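Local coordinates for protein putative oxidoreductase (Jannaschia sp., PDB 3C24) that is a putative oxidoreductase that probably binds a nicotinamide adenine dinucleotide cofactor through a Rossmann-type domain, its natural substrate being unestablished, at residues Gly121-Pro126 with Thr171-Val176; Asn130-Pro135 with Ile145-Ile150. One frame throughout, in Å; residues are numbered along the deposited sequence.

How the contacts relate
Contacts 1 and 2 lie about 11 Å apart, centre to centre, and meet on one mixed sheet, in which strand 117-123 and strand 148-156 are antiparallel neighbours. Along the chain the order is 121-126, 130-135, 145-150 and 171-176, so both segments of contact 2 fall between those of contact 1. The backbone ties the two together: C124 N probably donates a hydrogen bond to A149 O (2.9 Å), and Q148 N one to P175 O (3.1 Å), which places 145-150 between the two segments of contact 1. Contact 1 packs W173, just past helix 160-172, on strand 117-123, whereas contact 2 fastens the loop beyond it. Both reach the second subunit, so this side of the Rossmann-like domain also takes part in the dimer.

Contact 1. Residues Gly121-Pro126 with Thr171-Val176; sequences GHPCHP and TMWSPV
W173 lays one face of its indole over the pyrrolidine of P123, whose CD stands 3.8 Å from the centroid of the six-membered ring and 13° off the ring normal, a CH-pi contact over the face. The two segments belong to a Rossmann-like sheet: G121-P123 lies on strand 117-123, while W173 is the first residue to leave helical geometry after helix 160-172. CG of W173 is anti to its carbonyl carbon (chi1 -65°), and this carries the indole from the helix end down to the strand. The side chains of P123 and W173 cross at about a right angle.

The far rim of the indole meets main chain. G121 comes in at the ring edge, its C 3.4 Å from W173 CH2, and H122 N approaches obliquely, 3.5 Å from W173 CZ3. A CB on G121 would lie tightly against CZ3, so the absence of a side chain there lets the ring come this close to the strand. The other face of the indole has CB of M172, a selenomethionine, near its rim. I27 of helix 22-33 and I150 of strand 148-156 also pack on W173.

Replacing W173 with an alanine would probably open a gap between the helix end and the strand and leave P123 CD without the indole face it packs on. A sulfate ion, probably from the crystallisation liquor though it may mark a pocket, lies about 4 Å from the P123 side chain. P123 CD also lies 3.5 Å above the plane of the H122 imidazole, offset toward its rim, and H122 ND1 is hydrogen-bonded to L100 O.

Contact 2. Residues Asn130-Pro135 with Ile145-Ile150; sequences NDETDP and IAKQAI
E132 bends at chi2 (-77°) and K147 at both chi3 and chi4, which curls the lysine back until its NZ reaches E132 OE2 at 2.9 Å. That salt bridge is one of three bonds to this oxygen. The backbone N of K147 also donates to E132 OE2, over 2.9 Å and nearly straight (163°), and the two donors come from opposite faces of the carboxylate plane. Water 1 adds a third donor and links OE2 to K147 O, while water 2 joins E132 OE1 to I145 O, so both carboxylate oxygens are held and the group is unlikely to turn. The paired lysine and the converging donors would probably favour the charged form of this buried glutamate. D131 OD1 completes the salt-bridge network through a weak hydrogen bond from K147 NZ, 3.2 Å long. A146 CB packs alongside, 3.7 Å from E132 OE2. N130 OD1 accepts from E132 N in an Asx turn, shaping the backbone from which the glutamate reaches out. The contact thus clamps the loop after strand 117-123 to the residues leading into strand 148-156, with E132 also packing on A137 and R138 of helix 135-138 and K147 on T177 of strand 176-181.

Contact 1. Residues Gly121-Pro126 with Thr171-Val176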
loop_
_atom_site.group_PDB
_atom_site.type_symbol
_atom_site.label_atom_id
_atom_site.label_comp_id
_atom_site.label_asym_id
_atom_site.label_seq_id
_atom_site.Cartn_x
_atom_site.Cartn_y
_atom_site.Cartn_z
ATOM N N GLY A 121 10.167 -22.442 2.373
ATOM C CA GLY A 121 9.213 -21.599 3.078
ATOM C C GLY A 121 9.487 -20.136 2.823
ATOM O O GLY A 121 10.590 -19.775 2.462
ATOM N N HIS A 122 8.439 -19.324 2.879
ATOM C CA HIS A 122 8.611 -17.873 2.773
ATOM C C HIS A 122 7.485 -17.163 3.480
ATOM O O HIS A 122 6.334 -17.557 3.322
ATOM C CB HIS A 122 8.653 -17.476 1.316
ATOM C CG HIS A 122 9.349 -16.169 1.104
ATOM N ND1 HIS A 122 10.722 -16.083 1.029
ATOM C CD2 HIS A 122 8.883 -14.900 1.099
ATOM C CE1 HIS A 122 11.060 -14.812 0.877
ATOM N NE2 HIS A 122 9.966 -14.077 0.916
ATOM N N PRO A 123 7.794 -16.089 4.253
ATOM C CA PRO A 123 6.726 -15.390 4.942
ATOM C C PRO A 123 5.921 -14.522 3.988
ATOM O O PRO A 123 6.435 -14.094 2.941
ATOM C CB PRO A 123 7.475 -14.512 5.933
ATOM C CG PRO A 123 8.846 -14.447 5.491
ATOM C CD PRO A 123 9.149 -15.629 4.639
ATOM N N CYS A 124 4.661 -14.282 4.329
ATOM C CA CYS A 124 3.845 -13.323 3.563
ATOM C C CYS A 124 4.165 -11.902 4.028
ATOM O O CYS A 124 3.999 -10.932 3.297
ATOM C CB CYS A 124 2.340 -13.550 3.709
ATOM S SG CYS A 124 1.738 -15.079 2.942
ATOM N N HIS A 125 4.644 -11.846 5.265
ATOM C CA HIS A 125 4.870 -10.648 6.079
ATOM C C HIS A 125 3.515 -10.210 6.717
ATOM O O HIS A 125 2.438 -10.525 6.184
ATOM C CB HIS A 125 5.485 -9.482 5.321
ATOM C CG HIS A 125 6.763 -9.835 4.700
ATOM N ND1 HIS A 125 7.858 -10.270 5.420
ATOM C CD2 HIS A 125 7.113 -9.884 3.397
ATOM C CE1 HIS A 125 8.846 -10.542 4.573
ATOM N NE2 HIS A 125 8.414 -10.339 3.346
ATOM N N PRO A 126 3.563 -9.492 7.864
ATOM C CA PRO A 126 2.279 -9.092 8.418
ATOM C C PRO A 126 1.455 -8.256 7.432
ATOM O O PRO A 126 1.995 -7.471 6.639
ATOM C CB PRO A 126 2.668 -8.338 9.691
ATOM C CG PRO A 126 4.044 -8.858 10.018
ATOM C CD PRO A 126 4.706 -9.175 8.750
ATOM N N THR A 171 7.432 -22.038 13.553
ATOM C CA THR A 171 8.197 -21.732 14.766
ATOM C C THR A 171 9.122 -20.549 14.475
ATOM O O THR A 171 9.191 -19.594 15.253
ATOM C CB THR A 171 9.058 -22.911 15.212
ATOM O OG1 THR A 171 8.236 -24.067 15.321
ATOM C CG2 THR A 171 9.830 -22.583 16.518
HETATM N N MSE A 172 9.809 -20.586 13.327
HETATM C CA MSE A 172 10.754 -19.517 12.979
HETATM C C MSE A 172 10.127 -18.156 12.753
HETATM O O MSE A 172 10.756 -17.100 13.047
HETATM C CB MSE A 172 11.591 -19.905 11.752
HETATM C CG MSE A 172 12.449 -21.081 12.002
HETATM SE SE MSE A 172 13.615 -21.383 10.418
HETATM C CE MSE A 172 12.321 -21.666 9.108
ATOM N N TRP A 173 8.888 -18.183 12.284
ATOM C CA TRP A 173 8.208 -16.969 11.842
ATOM C C TRP A 173 6.960 -16.635 12.622
ATOM O O TRP A 173 6.122 -15.846 12.168
ATOM C CB TRP A 173 7.876 -17.069 10.343
ATOM C CG TRP A 173 9.114 -17.112 9.476
ATOM C CD1 TRP A 173 10.221 -16.401 9.656
ATOM C CD2 TRP A 173 9.295 -17.856 8.252
ATOM N NE1 TRP A 173 11.129 -16.665 8.662
ATOM C CE2 TRP A 173 10.584 -17.555 7.785
ATOM C CE3 TRP A 173 8.504 -18.756 7.525
ATOM C CZ2 TRP A 173 11.110 -18.113 6.627
ATOM C CZ3 TRP A 173 9.028 -19.311 6.348
ATOM C CH2 TRP A 173 10.330 -18.984 5.924
ATOM N N SER A 174 6.863 -17.231 13.816
ATOM C CA SER A 174 5.712 -17.007 14.722
ATOM C C SER A 174 5.593 -15.529 15.075
ATOM O O SER A 174 6.590 -14.875 15.245
ATOM C CB SER A 174 5.802 -17.824 16.011
ATOM O OG SER A 174 6.889 -17.393 16.784
ATOM N N PRO A 175 4.364 -15.041 15.281
ATOM C CA PRO A 175 3.138 -15.832 15.226
ATOM C C PRO A 175 2.576 -15.946 13.839
ATOM O O PRO A 175 2.483 -14.965 13.110
ATOM C CB PRO A 175 2.186 -15.059 16.167
ATOM C CG PRO A 175 2.672 -13.676 16.119
ATOM C CD PRO A 175 4.158 -13.761 15.994
ATOM N N VAL A 176 2.233 -17.169 13.455
ATOM C CA VAL A 176 1.687 -17.459 12.119
ATOM C C VAL A 176 0.242 -17.854 12.238
ATOM O O VAL A 176 -0.130 -18.740 13.023
ATOM C CB VAL A 176 2.498 -18.621 11.433
ATOM C CG1 VAL A 176 1.868 -19.062 10.080
ATOM C CG2 VAL A 176 3.959 -18.245 11.272
#

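Contact 2. Residues Asn130-Pro135 with Ile145-Ile150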
loop_
_atom_site.group_PDB
_atom_site.type_symbol
_atom_site.label_atom_id
_atom_site.label_comp_id
_atom_site.label_asym_id
_atom_site.label_seq_id
_atom_site.Cartn_x
_atom_site.Cartn_y
_atom_site.Cartn_z
ATOM N N ASN A 130 -4.109 -4.272 9.752
ATOM C CA ASN A 130 -4.173 -5.236 10.825
ATOM C C ASN A 130 -4.752 -4.630 12.096
ATOM O O ASN A 130 -5.006 -3.451 12.185
ATOM C CB ASN A 130 -2.771 -5.757 11.058
ATOM C CG ASN A 130 -1.844 -4.676 11.501
ATOM O OD1 ASN A 130 -1.918 -4.174 12.624
ATOM N ND2 ASN A 130 -0.973 -4.260 10.592
ATOM N N ASP A 131 -4.963 -5.523 13.046
ATOM C CA ASP A 131 -5.525 -5.241 14.361
ATOM C C ASP A 131 -4.511 -5.191 15.477
ATOM O O ASP A 131 -4.886 -5.239 16.628
ATOM C CB ASP A 131 -6.484 -6.376 14.769
ATOM C CG ASP A 131 -5.787 -7.769 14.844
ATOM O OD1 ASP A 131 -4.582 -7.924 14.500
ATOM O OD2 ASP A 131 -6.468 -8.761 15.221
ATOM N N GLU A 132 -3.248 -5.131 15.149
ATOM C CA GLU A 132 -2.206 -5.166 16.182
ATOM C C GLU A 132 -2.275 -3.943 17.061
ATOM O O GLU A 132 -2.591 -2.857 16.610
ATOM C CB GLU A 132 -0.825 -5.267 15.590
ATOM C CG GLU A 132 -0.640 -6.490 14.679
ATOM C CD GLU A 132 -0.452 -7.809 15.366
ATOM O OE1 GLU A 132 -0.255 -7.822 16.602
ATOM O OE2 GLU A 132 -0.519 -8.827 14.636
ATOM N N THR A 133 -2.010 -4.152 18.340
ATOM C CA THR A 133 -2.015 -3.070 19.314
ATOM C C THR A 133 -0.674 -2.858 20.013
ATOM O O THR A 133 -0.363 -1.760 20.424
ATOM C CB THR A 133 -3.105 -3.270 20.361
ATOM O OG1 THR A 133 -2.911 -4.528 21.028
ATOM C CG2 THR A 133 -4.477 -3.236 19.713
ATOM N N ASP A 134 0.127 -3.908 20.158
ATOM C CA ASP A 134 1.477 -3.747 20.738
ATOM C C ASP A 134 2.310 -2.878 19.821
ATOM O O ASP A 134 2.389 -3.112 18.608
ATOM C CB ASP A 134 2.091 -5.124 20.962
ATOM C CG ASP A 134 3.586 -5.078 21.183
ATOM O OD1 ASP A 134 4.134 -4.010 21.479
ATOM O OD2 ASP A 134 4.210 -6.163 21.031
ATOM N N PRO A 135 2.921 -1.829 20.344
ATOM C CA PRO A 135 3.588 -0.963 19.382
ATOM C C PRO A 135 4.684 -1.611 18.532
ATOM O O PRO A 135 4.868 -1.221 17.380
ATOM C CB PRO A 135 4.188 0.138 20.248
ATOM C CG PRO A 135 3.870 -0.165 21.572
ATOM C CD PRO A 135 2.965 -1.290 21.702
ATOM N N ILE A 145 6.848 -10.620 15.207
ATOM C CA ILE A 145 6.155 -9.944 16.354
ATOM C C ILE A 145 4.662 -9.867 16.046
ATOM O O ILE A 145 3.829 -10.392 16.795
ATOM C CB ILE A 145 6.728 -8.575 16.705
ATOM C CG1 ILE A 145 8.255 -8.708 16.910
ATOM C CG2 ILE A 145 6.048 -8.085 18.002
ATOM C CD1 ILE A 145 8.993 -7.410 16.994
ATOM N N ALA A 146 4.365 -9.245 14.899
ATOM C CA ALA A 146 2.994 -9.172 14.360
ATOM C C ALA A 146 2.640 -10.482 13.688
ATOM O O ALA A 146 3.501 -11.151 13.137
ATOM C CB ALA A 146 2.836 -7.996 13.361
ATOM N N LYS A 147 1.360 -10.829 13.742
ATOM C CA LYS A 147 0.839 -12.063 13.134
ATOM C C LYS A 147 0.997 -11.960 11.606
ATOM O O LYS A 147 0.822 -10.896 11.018
ATOM C CB LYS A 147 -0.641 -12.285 13.489
ATOM C CG LYS A 147 -0.954 -12.459 14.968
ATOM C CD LYS A 147 -2.457 -12.571 15.185
ATOM C CE LYS A 147 -3.194 -11.250 14.981
ATOM N NZ LYS A 147 -2.728 -10.166 15.925
ATOM N N GLN A 148 1.276 -13.099 10.965
ATOM C CA GLN A 148 1.380 -13.166 9.512
ATOM C C GLN A 148 1.043 -14.559 9.061
ATOM O O GLN A 148 1.104 -15.499 9.850
ATOM C CB GLN A 148 2.804 -12.857 9.051
ATOM C CG GLN A 148 3.827 -13.968 9.393
ATOM C CD GLN A 148 5.215 -13.644 8.854
ATOM O OE1 GLN A 148 5.361 -13.056 7.776
ATOM N NE2 GLN A 148 6.256 -14.031 9.599
ATOM N N ALA A 149 0.707 -14.663 7.793
ATOM C CA ALA A 149 0.573 -15.954 7.125
ATOM C C ALA A 149 1.948 -16.295 6.463
ATOM O O ALA A 149 2.821 -15.438 6.299
ATOM C CB ALA A 149 -0.522 -15.860 6.029
ATOM N N ILE A 150 2.148 -17.559 6.112
ATOM C CA ILE A 150 3.344 -17.995 5.392
ATOM C C ILE A 150 2.943 -18.954 4.261
ATOM O O ILE A 150 1.807 -19.444 4.215
ATOM C CB ILE A 150 4.364 -18.682 6.325
ATOM C CG1 ILE A 150 3.839 -20.032 6.834
ATOM C CG2 ILE A 150 4.708 -17.757 7.537
ATOM C CD1 ILE A 150 4.921 -20.815 7.669
HETATM O O HOH W 1 -0.796 -8.805 11.968
HETATM O O HOH W 2 1.155 -10.106 17.536
#